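Local coordinates for protein tryptophane-5-halogenase (Microbispora sp. ATCC PTA-5024, PDB 5UAO) that catalyses flavin-dependent chlorination of tryptophan at its 5-position during biosynthesis of the lanthipeptide NAI-107, at residues Glu248-Ser253 with Ala396-Leu401; Phe400-Tyr405 with Thr423-Ile428; Gln145-Thr150 with Ala494-Ala499; Glu114-Pro119 with Gly137-Ala142. All blocks are in the same frame, centred on the assembly; numbering follows the deposited sequence.

How the contacts relate
Following the chain from the N terminus, contact 4 closes first: edge strand 116-119 and the turn after helix 129-136 bracket a short, partly helical excursion. Helix 144-151 then opens contact 3, which closes only at helix 485-501 and so spans most of the chain, contacts 1 and 2 included. Contact 1 brings the loop after strand 247-249 onto helix 383-406, and contact 2 starts where contact 1 ends, sharing Phe400 and Leu401, to tie that helix to loop 423-428. Two groups result: contacts 1 and 2, centres about 7 Å apart and bridged through Asp424, and contacts 3 and 4, centres about 11 Å apart, touching through Met149 and Pro119.

Contact 1: residues Glu248-Ser253 with Ala396-Leu401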
loop_
_atom_site.group_PDB
_atom_site.type_symbol
_atom_site.label_atom_id
_atom_site.label_comp_id
_atom_site.label_asym_id
_atom_site.label_seq_id
_atom_site.Cartn_x
_atom_site.Cartn_y
_atom_site.Cartn_z
ATOM N N GLU A 248 -18.926 -6.365 13.319
ATOM C CA GLU A 248 -17.724 -7.139 13.673
ATOM C C GLU A 248 -16.973 -6.462 14.803
ATOM O O GLU A 248 -16.324 -5.392 14.635
ATOM C CB GLU A 248 -16.814 -7.292 12.496
ATOM C CG GLU A 248 -17.649 -7.487 11.259
ATOM C CD GLU A 248 -16.984 -8.314 10.242
ATOM O OE1 GLU A 248 -15.735 -8.426 10.330
ATOM O OE2 GLU A 248 -17.723 -8.799 9.356
ATOM N N SER A 249 -17.116 -7.101 15.939
ATOM C CA SER A 249 -16.540 -6.692 17.176
ATOM C C SER A 249 -15.022 -6.774 17.179
ATOM O O SER A 249 -14.469 -7.699 16.651
ATOM C CB SER A 249 -17.048 -7.636 18.229
ATOM O OG SER A 249 -16.593 -7.230 19.485
ATOM N N TYR A 250 -14.369 -5.785 17.785
ATOM C CA TYR A 250 -12.971 -5.802 18.070
ATOM C C TYR A 250 -12.643 -6.154 19.550
ATOM O O TYR A 250 -11.506 -5.896 20.068
ATOM C CB TYR A 250 -12.437 -4.380 17.783
ATOM C CG TYR A 250 -12.373 -3.936 16.340
ATOM C CD1 TYR A 250 -12.443 -4.834 15.255
ATOM C CD2 TYR A 250 -12.189 -2.576 16.051
ATOM C CE1 TYR A 250 -12.308 -4.391 13.936
ATOM C CE2 TYR A 250 -12.049 -2.146 14.780
ATOM C CZ TYR A 250 -12.122 -3.036 13.704
ATOM O OH TYR A 250 -11.949 -2.531 12.426
ATOM N N ALA A 251 -13.597 -6.797 20.203
ATOM C CA ALA A 251 -13.552 -7.011 21.621
ATOM C C ALA A 251 -12.467 -7.964 22.079
ATOM O O ALA A 251 -12.063 -7.898 23.202
ATOM C CB ALA A 251 -14.880 -7.517 22.121
ATOM N N SER A 252 -12.039 -8.881 21.241
ATOM C CA SER A 252 -10.893 -9.707 21.603
ATOM C C SER A 252 -9.634 -8.837 21.832
ATOM O O SER A 252 -8.708 -9.227 22.535
ATOM C CB SER A 252 -10.642 -10.751 20.547
ATOM O OG SER A 252 -10.150 -10.257 19.312
ATOM N N SER A 253 -9.586 -7.661 21.223
ATOM C CA SER A 253 -8.399 -6.791 21.395
ATOM C C SER A 253 -8.652 -5.573 22.267
ATOM O O SER A 253 -7.742 -5.078 22.921
ATOM C CB SER A 253 -7.956 -6.267 20.074
ATOM O OG SER A 253 -7.466 -7.294 19.231
ATOM N N ALA A 396 -6.382 -2.051 10.591
ATOM C CA ALA A 396 -5.019 -1.694 10.928
ATOM C C ALA A 396 -4.963 -0.845 12.240
ATOM O O ALA A 396 -4.020 -1.009 13.020
ATOM C CB ALA A 396 -4.309 -0.980 9.768
ATOM N N ILE A 397 -5.884 0.115 12.395
ATOM C CA ILE A 397 -5.977 0.909 13.597
ATOM C C ILE A 397 -6.240 -0.007 14.761
ATOM O O ILE A 397 -5.658 0.167 15.814
ATOM C CB ILE A 397 -7.011 1.988 13.465
ATOM C CG1 ILE A 397 -6.471 3.067 12.541
ATOM C CG2 ILE A 397 -7.358 2.605 14.785
ATOM C CD1 ILE A 397 -7.538 3.948 11.963
ATOM N N ARG A 398 -7.089 -1.009 14.562
ATOM C CA ARG A 398 -7.408 -1.918 15.642
ATOM C C ARG A 398 -6.146 -2.608 16.178
ATOM O O ARG A 398 -5.908 -2.649 17.383
ATOM C CB ARG A 398 -8.493 -2.927 15.196
ATOM C CG ARG A 398 -8.762 -4.031 16.191
ATOM C CD ARG A 398 -8.165 -5.321 15.753
ATOM N NE ARG A 398 -8.527 -6.435 16.631
ATOM C CZ ARG A 398 -9.474 -7.345 16.402
ATOM N NH1 ARG A 398 -10.150 -7.386 15.277
ATOM N NH2 ARG A 398 -9.685 -8.303 17.313
ATOM N N TRP A 399 -5.390 -3.206 15.287
ATOM C CA TRP A 399 -4.170 -3.898 15.665
ATOM C C TRP A 399 -3.132 -2.970 16.246
ATOM O O TRP A 399 -2.475 -3.328 17.181
ATOM C CB TRP A 399 -3.565 -4.692 14.511
ATOM C CG TRP A 399 -4.489 -5.720 14.003
ATOM C CD1 TRP A 399 -5.034 -5.755 12.768
ATOM C CD2 TRP A 399 -5.062 -6.812 14.731
ATOM N NE1 TRP A 399 -5.862 -6.835 12.650
ATOM C CE2 TRP A 399 -5.967 -7.458 13.857
ATOM C CE3 TRP A 399 -4.947 -7.268 16.051
ATOM C CZ2 TRP A 399 -6.696 -8.593 14.219
ATOM C CZ3 TRP A 399 -5.684 -8.369 16.425
ATOM C CH2 TRP A 399 -6.549 -9.037 15.492
ATOM N N PHE A 400 -3.047 -1.732 15.777
ATOM C CA PHE A 400 -2.153 -0.771 16.442
ATOM C C PHE A 400 -2.591 -0.461 17.877
ATOM O O PHE A 400 -1.766 -0.398 18.773
ATOM C CB PHE A 400 -2.142 0.530 15.585
ATOM C CG PHE A 400 -1.313 1.663 16.155
ATOM C CD1 PHE A 400 -0.048 1.442 16.672
ATOM C CD2 PHE A 400 -1.775 2.966 16.094
ATOM C CE1 PHE A 400 0.737 2.493 17.130
ATOM C CE2 PHE A 400 -1.008 4.030 16.550
ATOM C CZ PHE A 400 0.248 3.790 17.056
ATOM N N LEU A 401 -3.878 -0.228 18.106
ATOM C CA LEU A 401 -4.346 -0.030 19.448
ATOM C C LEU A 401 -4.097 -1.269 20.305
ATOM O O LEU A 401 -3.849 -1.128 21.519
ATOM C CB LEU A 401 -5.829 0.319 19.529
ATOM C CG LEU A 401 -6.178 1.687 18.898
ATOM C CD1 LEU A 401 -7.678 1.949 19.000
ATOM C CD2 LEU A 401 -5.471 2.760 19.665
#
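Tyr250 and Arg398 mark the closest backbone approach, CA to CA 7.2 Å, where the loop leaving strand 247-249 runs past helix 383-406. Of two local turns in this loop, the first is an ST turn, with Ala251 N donating to Ser249 OG; the second is fastened by Ser253 N to Tyr250 O. Together they bring three side chains onto Arg398. Arg398 CG, set anti to the backbone N (chi1 172°), lies over one face of the Tyr250 ring, 3.7 Å from its centroid, a CH-pi contact; the bend at chi2 (-105°) then turns CD and the guanidinium toward the serines. The guanidinium plane is inclined 42° to the ring. It lies between Tyr250 CA and O on one face and Trp399 CH2, 3.4 Å above the plane, on the other. At its edge, Ser253 OG is gripped side-on by Arg398 NE at 2.9 Å and Arg398 NH2 at 3.1 Å, both nearly in plane. The same hydroxyl also bonds to Asp424 O, so three partners hold it. Ser252 OG lies 2.8 Å from Arg398 NH2, but the angle is poor for a hydrogen bond; its partner is Asp424 OD2.

Contact 2: residues Phe400-Tyr405 with Thr423-Ile428; sequences FLSIHY and TDISGI
Tyr405 meets Thr423 only through its CB, 3.9 Å from Thr423 OG1; its ring leads away to Trp416, the two planes about 15° apart, and its OH bonds to Glu352. Two more rings shape the far side of the helix. Over the centre of one face of Phe400 stands His404 CE1, 3.5 Å above the plane, an edge-to-face pair. The imidazole has Leu401 CD2 over one face and Phe400 O at its edge: ND1 donates to that carbonyl at 2.8 Å, tilted 30° from the carbonyl plane, while NE2 bonds to Glu355. With both nitrogens engaged, the ring's rotation is fixed.

Between the two segments all is van der Waals contact; one residue on, Arg406 NH1 of the same helix bonds to Thr423 O. Ser402 and Ile425 have the nearest CA atoms, 5.8 Å apart. Ser402 CB sits 3.5 Å from Asp424 O, and its OG, turned between the backbone N and the carbonyl carbon (chi1 83°), reaches back to Trp399 O while touching Ile425 CG2 at 3.5 Å. Thr423 CG2 abuts Ser402 O at 3.4 Å, and its OG1 pairs with Ala419 O. Ile403 and Ile428 cross at about a right angle, CG2 to CG2 3.7 Å. The loop keeps its shape through an Asx turn, Asp424 OD1 taking both the N and the OG of Ser426.

Loop 423-428 thus links helix 414-422 to helix 429-437 while lying along helix 383-406, and Leu468 and Leu469 of helix 461-471 cover Ile403 as well.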
loop_
_atom_site.group_PDB
_atom_site.type_symbol
_atom_site.label_atom_id
_atom_site.label_comp_id
_atom_site.label_asym_id
_atom_site.label_seq_id
_atom_site.Cartn_x
_atom_site.Cartn_y
_atom_site.Cartn_z
ATOM N N PHE A 400 -3.047 -1.732 15.777
ATOM C CA PHE A 400 -2.153 -0.771 16.442
ATOM C C PHE A 400 -2.591 -0.461 17.877
ATOM O O PHE A 400 -1.766 -0.398 18.773
ATOM C CB PHE A 400 -2.142 0.530 15.585
ATOM C CG PHE A 400 -1.313 1.663 16.155
ATOM C CD1 PHE A 400 -0.048 1.442 16.672
ATOM C CD2 PHE A 400 -1.775 2.966 16.094
ATOM C CE1 PHE A 400 0.737 2.493 17.130
ATOM C CE2 PHE A 400 -1.008 4.030 16.550
ATOM C CZ PHE A 400 0.248 3.790 17.056
ATOM N N LEU A 401 -3.878 -0.228 18.106
ATOM C CA LEU A 401 -4.346 -0.030 19.448
ATOM C C LEU A 401 -4.097 -1.269 20.305
ATOM O O LEU A 401 -3.849 -1.128 21.519
ATOM C CB LEU A 401 -5.829 0.319 19.529
ATOM C CG LEU A 401 -6.178 1.687 18.898
ATOM C CD1 LEU A 401 -7.678 1.949 19.000
ATOM C CD2 LEU A 401 -5.471 2.760 19.665
ATOM N N SER A 402 -4.236 -2.456 19.709
ATOM C CA SER A 402 -4.051 -3.711 20.484
ATOM C C SER A 402 -2.672 -3.741 21.209
ATOM O O SER A 402 -2.567 -4.221 22.326
ATOM C CB SER A 402 -4.220 -4.956 19.565
ATOM O OG SER A 402 -3.067 -5.365 18.786
ATOM N N ILE A 403 -1.627 -3.229 20.572
ATOM C CA ILE A 403 -0.299 -3.254 21.187
ATOM C C ILE A 403 -0.141 -2.197 22.263
ATOM O O ILE A 403 0.846 -2.266 22.988
ATOM C CB ILE A 403 0.851 -3.222 20.152
ATOM C CG1 ILE A 403 0.897 -1.896 19.402
ATOM C CG2 ILE A 403 0.675 -4.331 19.183
ATOM C CD1 ILE A 403 2.246 -1.326 19.294
ATOM N N HIS A 404 -1.051 -1.198 22.359
ATOM C CA HIS A 404 -1.029 -0.258 23.502
ATOM C C HIS A 404 -1.454 -0.998 24.781
ATOM O O HIS A 404 -1.067 -0.637 25.900
ATOM C CB HIS A 404 -1.985 0.900 23.334
ATOM C CG HIS A 404 -1.686 1.816 22.180
ATOM N ND1 HIS A 404 -1.542 1.388 20.887
ATOM C CD2 HIS A 404 -1.555 3.157 22.135
ATOM C CE1 HIS A 404 -1.339 2.426 20.084
ATOM N NE2 HIS A 404 -1.376 3.514 20.817
ATOM N N TYR A 405 -2.291 -2.035 24.625
ATOM C CA TYR A 405 -2.805 -2.794 25.744
ATOM C C TYR A 405 -1.974 -3.982 26.155
ATOM O O TYR A 405 -1.688 -4.150 27.346
ATOM C CB TYR A 405 -4.264 -3.253 25.499
ATOM C CG TYR A 405 -5.283 -2.177 25.849
ATOM C CD1 TYR A 405 -5.670 -1.966 27.164
ATOM C CD2 TYR A 405 -5.788 -1.318 24.857
ATOM C CE1 TYR A 405 -6.553 -0.988 27.476
ATOM C CE2 TYR A 405 -6.684 -0.350 25.152
ATOM C CZ TYR A 405 -7.045 -0.190 26.470
ATOM O OH TYR A 405 -7.889 0.754 26.788
ATOM N N THR A 423 -4.947 -9.885 25.497
ATOM C CA THR A 423 -5.200 -8.998 24.365
ATOM C C THR A 423 -4.800 -9.690 23.067
ATOM O O THR A 423 -3.625 -10.072 22.869
ATOM C CB THR A 423 -4.438 -7.664 24.554
ATOM O OG1 THR A 423 -4.882 -7.060 25.781
ATOM C CG2 THR A 423 -4.650 -6.717 23.308
ATOM N N ASP A 424 -5.764 -9.798 22.149
ATOM C CA ASP A 424 -5.525 -10.393 20.842
ATOM C C ASP A 424 -4.696 -9.403 20.026
ATOM O O ASP A 424 -5.154 -8.285 19.775
ATOM C CB ASP A 424 -6.892 -10.633 20.172
ATOM C CG ASP A 424 -6.819 -11.264 18.807
ATOM O OD1 ASP A 424 -5.742 -11.515 18.248
ATOM O OD2 ASP A 424 -7.955 -11.493 18.287
ATOM N N ILE A 425 -3.487 -9.829 19.636
ATOM C CA ILE A 425 -2.595 -9.078 18.792
ATOM C C ILE A 425 -2.293 -9.854 17.495
ATOM O O ILE A 425 -1.387 -9.496 16.783
ATOM C CB ILE A 425 -1.249 -8.770 19.543
ATOM C CG1 ILE A 425 -0.601 -10.067 20.089
ATOM C CG2 ILE A 425 -1.508 -7.841 20.725
ATOM C CD1 ILE A 425 0.891 -9.920 20.389
ATOM N N SER A 426 -3.142 -10.813 17.139
ATOM C CA SER A 426 -2.869 -11.712 16.039
ATOM C C SER A 426 -2.554 -11.009 14.787
ATOM O O SER A 426 -1.657 -11.410 14.071
ATOM C CB SER A 426 -4.013 -12.740 15.833
ATOM O OG SER A 426 -5.300 -12.198 15.746
ATOM N N GLY A 427 -3.242 -9.926 14.492
ATOM C CA GLY A 427 -3.110 -9.319 13.172
ATOM C C GLY A 427 -1.825 -8.508 12.991
ATOM O O GLY A 427 -1.475 -8.081 11.851
ATOM N N ILE A 428 -1.123 -8.239 14.090
ATOM C CA ILE A 428 0.139 -7.494 14.007
ATOM C C ILE A 428 1.316 -8.312 14.541
ATOM O O ILE A 428 2.463 -7.914 14.524
ATOM C CB ILE A 428 -0.007 -6.138 14.709
ATOM C CG1 ILE A 428 1.127 -5.227 14.417
ATOM C CG2 ILE A 428 -0.184 -6.285 16.220
ATOM C CD1 ILE A 428 0.908 -3.849 15.000
#

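Contact 3: residues Gln145-Thr150 with Ala494-Ala499; sequences QAMLMT and AARSLA
Met147 reaches from helix 144-151 across to helix 485-501, touching it at both ends of its side chain. Its CB rests on Ala499 CB at 3.5 Å. Beyond CG the chain is fully extended (chi2 170°, chi3 -179°), which carries the sulfur along the partner helix to the preceding turn. There SD lies 3.6 Å from Ala495 CB and 3.5 Å from Arg496 N, and CE ends 3.7 Å from Arg496 CG, the aliphatic root of an arginine whose NE makes a long, weak ion pair with Glu141, the loop residue that also packs against Met147.

Leu148 meets Ala499 from a second direction, roughly at right angles to Met147 CB: its CD2 is 3.9 Å from Ala499 CA, and its backbone N is 3.7 Å from Ala499 CB. The alanine methyl is therefore pressed against the backbone of the first helix, and Leu148 and Ala499 bring their CA atoms to 4.8 Å.

The short axes approach to 8.7 Å and cross at -42°. Met147 lies against both Ala495 and Ala499, one turn apart, with Leu148 beside Ala499 and Leu144 beside Ala495. This spacing and crossing are consistent with ridges-into-grooves packing of the i, i+4 kind.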
loop_
_atom_site.group_PDB
_atom_site.type_symbol
_atom_site.label_atom_id
_atom_site.label_comp_id
_atom_site.label_asym_id
_atom_site.label_seq_id
_atom_site.Cartn_x
_atom_site.Cartn_y
_atom_site.Cartn_z
ATOM N N GLN A 145 9.737 17.805 18.263
ATOM C CA GLN A 145 8.469 17.921 18.935
ATOM C C GLN A 145 8.469 17.126 20.226
ATOM O O GLN A 145 7.804 17.501 21.215
ATOM C CB GLN A 145 7.315 17.464 18.056
ATOM C CG GLN A 145 6.699 18.517 17.188
ATOM C CD GLN A 145 5.474 17.994 16.439
ATOM O OE1 GLN A 145 5.289 16.770 16.263
ATOM N NE2 GLN A 145 4.661 18.926 15.944
ATOM N N ALA A 146 9.222 16.030 20.251
ATOM C CA ALA A 146 9.322 15.264 21.513
ATOM C C ALA A 146 9.945 16.111 22.581
ATOM O O ALA A 146 9.504 16.055 23.734
ATOM C CB ALA A 146 10.084 13.975 21.352
ATOM N N MET A 147 10.965 16.894 22.215
ATOM C CA MET A 147 11.593 17.861 23.172
ATOM C C MET A 147 10.682 19.069 23.517
ATOM O O MET A 147 10.618 19.514 24.644
ATOM C CB MET A 147 12.939 18.347 22.652
ATOM C CG MET A 147 13.995 17.269 22.503
ATOM S SD MET A 147 15.438 17.882 21.623
ATOM C CE MET A 147 16.461 16.426 21.584
ATOM N N LEU A 148 9.944 19.588 22.550
ATOM C CA LEU A 148 8.945 20.620 22.865
ATOM C C LEU A 148 7.901 20.115 23.866
ATOM O O LEU A 148 7.610 20.749 24.901
ATOM C CB LEU A 148 8.325 21.116 21.564
ATOM C CG LEU A 148 9.274 21.986 20.719
ATOM C CD1 LEU A 148 8.940 21.903 19.243
ATOM C CD2 LEU A 148 9.092 23.430 21.215
ATOM N N MET A 149 7.445 18.882 23.652
ATOM C CA MET A 149 6.492 18.306 24.616
ATOM C C MET A 149 7.031 18.166 26.054
ATOM O O MET A 149 6.342 18.535 27.021
ATOM C CB MET A 149 5.943 16.988 24.090
ATOM C CG MET A 149 5.069 17.109 22.848
ATOM S SD MET A 149 4.311 15.474 22.451
ATOM C CE MET A 149 5.504 14.905 21.510
ATOM N N THR A 150 8.224 17.622 26.202
ATOM C CA THR A 150 8.814 17.546 27.551
ATOM C C THR A 150 9.158 18.925 28.174
ATOM O O THR A 150 9.196 19.058 29.390
ATOM C CB THR A 150 10.023 16.599 27.659
ATOM O OG1 THR A 150 11.058 17.013 26.754
ATOM C CG2 THR A 150 9.588 15.161 27.331
ATOM N N ALA A 494 21.275 21.038 19.101
ATOM C CA ALA A 494 20.595 22.063 18.292
ATOM C C ALA A 494 19.090 22.053 18.573
ATOM O O ALA A 494 18.498 23.100 18.897
ATOM C CB ALA A 494 20.825 21.842 16.822
ATOM N N ALA A 495 18.484 20.859 18.491
ATOM C CA ALA A 495 17.054 20.675 18.805
ATOM C C ALA A 495 16.646 21.110 20.237
ATOM O O ALA A 495 15.623 21.793 20.398
ATOM C CB ALA A 495 16.624 19.228 18.545
ATOM N N ARG A 496 17.437 20.708 21.231
ATOM C CA ARG A 496 17.185 21.060 22.652
ATOM C C ARG A 496 17.188 22.566 22.815
ATOM O O ARG A 496 16.353 23.136 23.504
ATOM C CB ARG A 496 18.226 20.454 23.609
ATOM C CG ARG A 496 18.148 18.934 23.757
ATOM C CD ARG A 496 18.809 18.366 25.035
ATOM N NE ARG A 496 19.924 17.469 24.729
ATOM C CZ ARG A 496 21.200 17.833 24.543
ATOM N NH1 ARG A 496 21.626 19.094 24.649
ATOM N NH2 ARG A 496 22.083 16.895 24.276
ATOM N N SER A 497 18.145 23.200 22.151
ATOM C CA SER A 497 18.213 24.648 22.040
ATOM C C SER A 497 16.909 25.295 21.573
ATOM O O SER A 497 16.327 26.136 22.286
ATOM C CB SER A 497 19.344 25.016 21.096
ATOM O OG SER A 497 19.616 26.363 21.289
ATOM N N LEU A 498 16.447 24.898 20.399
ATOM C CA LEU A 498 15.169 25.320 19.908
ATOM C C LEU A 498 14.005 24.959 20.828
ATOM O O LEU A 498 13.058 25.732 20.963
ATOM C CB LEU A 498 14.893 24.684 18.534
ATOM C CG LEU A 498 15.563 25.249 17.309
ATOM C CD1 LEU A 498 15.265 24.416 16.085
ATOM C CD2 LEU A 498 15.116 26.685 17.135
ATOM N N ALA A 499 14.006 23.767 21.405
ATOM C CA ALA A 499 12.843 23.397 22.201
ATOM C C ALA A 499 12.741 24.241 23.490
ATOM O O ALA A 499 11.655 24.720 23.868
ATOM C CB ALA A 499 12.857 21.885 22.517
#

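Contact 4: residues Glu114-Pro119 with Gly137-Ala142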
loop_
_atom_site.group_PDB
_atom_site.type_symbol
_atom_site.label_atom_id
_atom_site.label_comp_id
_atom_site.label_asym_id
_atom_site.label_seq_id
_atom_site.Cartn_x
_atom_site.Cartn_y
_atom_site.Cartn_z
ATOM N N GLU A 114 8.773 7.856 34.081
ATOM C CA GLU A 114 8.465 9.130 33.385
ATOM C C GLU A 114 7.537 8.943 32.179
ATOM O O GLU A 114 7.136 9.896 31.557
ATOM C CB GLU A 114 9.773 9.788 32.912
ATOM C CG GLU A 114 10.575 9.067 31.803
ATOM C CD GLU A 114 11.521 7.910 32.251
ATOM O OE1 GLU A 114 11.288 7.195 33.280
ATOM O OE2 GLU A 114 12.548 7.703 31.530
ATOM N N GLY A 115 7.196 7.711 31.822
ATOM C CA GLY A 115 6.427 7.521 30.597
ATOM C C GLY A 115 7.252 7.875 29.357
ATOM O O GLY A 115 8.508 7.795 29.359
ATOM N N PHE A 116 6.560 8.255 28.284
ATOM C CA PHE A 116 7.229 8.617 27.011
ATOM C C PHE A 116 6.266 9.454 26.228
ATOM O O PHE A 116 5.075 9.487 26.529
ATOM C CB PHE A 116 7.666 7.421 26.128
ATOM C CG PHE A 116 6.546 6.456 25.822
ATOM C CD1 PHE A 116 6.188 5.496 26.770
ATOM C CD2 PHE A 116 5.818 6.528 24.645
ATOM C CE1 PHE A 116 5.151 4.612 26.551
ATOM C CE2 PHE A 116 4.771 5.629 24.407
ATOM C CZ PHE A 116 4.451 4.654 25.342
ATOM N N VAL A 117 6.788 10.103 25.208
ATOM C CA VAL A 117 5.998 11.002 24.376
ATOM C C VAL A 117 6.058 10.533 22.945
ATOM O O VAL A 117 7.061 9.970 22.498
ATOM C CB VAL A 117 6.445 12.503 24.483
ATOM C CG1 VAL A 117 6.245 13.013 25.904
ATOM C CG2 VAL A 117 7.858 12.713 24.026
ATOM N N ALA A 118 4.960 10.761 22.250
ATOM C CA ALA A 118 4.758 10.357 20.899
ATOM C C ALA A 118 4.366 11.573 20.073
ATOM O O ALA A 118 3.200 11.968 20.071
ATOM C CB ALA A 118 3.632 9.331 20.863
ATOM N N PRO A 119 5.288 12.078 19.280
ATOM C CA PRO A 119 5.073 13.284 18.530
ATOM C C PRO A 119 4.588 13.042 17.091
ATOM O O PRO A 119 4.700 11.952 16.568
ATOM C CB PRO A 119 6.467 13.921 18.556
ATOM C CG PRO A 119 7.344 12.746 18.348
ATOM C CD PRO A 119 6.692 11.611 19.129
ATOM N N GLY A 137 18.291 6.502 27.237
ATOM C CA GLY A 137 17.553 5.461 27.860
ATOM C C GLY A 137 16.050 5.478 27.508
ATOM O O GLY A 137 15.314 4.592 27.916
ATOM N N ASN A 138 15.621 6.422 26.697
ATOM C CA ASN A 138 14.182 6.528 26.301
ATOM C C ASN A 138 14.054 7.243 24.921
ATOM O O ASN A 138 15.055 7.588 24.275
ATOM C CB ASN A 138 13.502 7.276 27.459
ATOM C CG ASN A 138 12.008 7.131 27.496
ATOM O OD1 ASN A 138 11.378 6.601 26.603
ATOM N ND2 ASN A 138 11.429 7.581 28.580
ATOM N N VAL A 139 12.827 7.495 24.479
ATOM C CA VAL A 139 12.510 7.931 23.140
ATOM C C VAL A 139 12.235 9.413 23.051
ATOM O O VAL A 139 11.809 9.884 22.021
ATOM C CB VAL A 139 11.220 7.198 22.562
ATOM C CG1 VAL A 139 11.486 5.748 22.376
ATOM C CG2 VAL A 139 9.989 7.376 23.470
ATOM N N ASN A 140 12.422 10.127 24.155
ATOM C CA ASN A 140 11.931 11.467 24.315
ATOM C C ASN A 140 12.842 12.513 23.720
ATOM O O ASN A 140 12.510 13.650 23.732
ATOM C CB ASN A 140 11.663 11.752 25.801
ATOM C CG ASN A 140 10.484 11.014 26.338
ATOM O OD1 ASN A 140 9.712 10.367 25.623
ATOM N ND2 ASN A 140 10.270 11.180 27.603
ATOM N N GLU A 141 13.955 12.106 23.143
ATOM C CA GLU A 141 14.749 12.991 22.320
ATOM C C GLU A 141 14.833 12.512 20.888
ATOM O O GLU A 141 15.773 12.902 20.145
ATOM C CB GLU A 141 16.174 13.165 22.960
ATOM C CG GLU A 141 16.066 13.947 24.291
ATOM C CD GLU A 141 17.386 14.572 24.755
ATOM O OE1 GLU A 141 18.457 14.334 24.125
ATOM O OE2 GLU A 141 17.353 15.307 25.757
ATOM N N ALA A 142 13.806 11.752 20.464
ATOM C CA ALA A 142 13.808 11.235 19.144
ATOM C C ALA A 142 13.494 12.278 18.079
ATOM O O ALA A 142 13.866 12.078 16.917
ATOM C CB ALA A 142 12.853 10.087 18.992
HETATM O O HOH W 1 7.278 11.406 28.995
HETATM O O HOH W 2 9.249 10.080 20.832
#
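Asn138 and Asn140 reach from the turn to the backbone of 114-119, one as donor and the other as acceptor. Asn138 ND2 donates to Gly115 O at 3.0 Å, with the acceptor in the amide plane and the N-H nearly straight (162°). It also donates to Glu114 OE2 at 3.2 Å, from above the carboxylate plane. Asn140 OD1 accepts from Val117 N at 3.0 Å and touches Val117 CG2. Between these polar arms, Val139 CG2 packs on Phe116 CB at 3.5 Å. A water donates to both Val117 O and Val139 O, 2.8 Å from each.

In the next shell, Asn138 OD1 accepts from Val139 N at 2.7 Å, from above the carbonyl plane, which together with the two ND2 bonds restrains the amide's rotation. Residues 139 to 142 form a type I beta turn closed by Ala142 N to Val139 O. Ser132 OG bonds to both Asn138 O and Glu141 N, tying the turn to helix 129-136.

On its other side the strand pairs with strand 104-108, while Val117 N and O turn toward 137-142 and its side chain packs on Ala146 of helix 144-151. The contact thus covers an edge strand of a mixed sheet, an asparagine amide and a water standing in for a neighbouring strand.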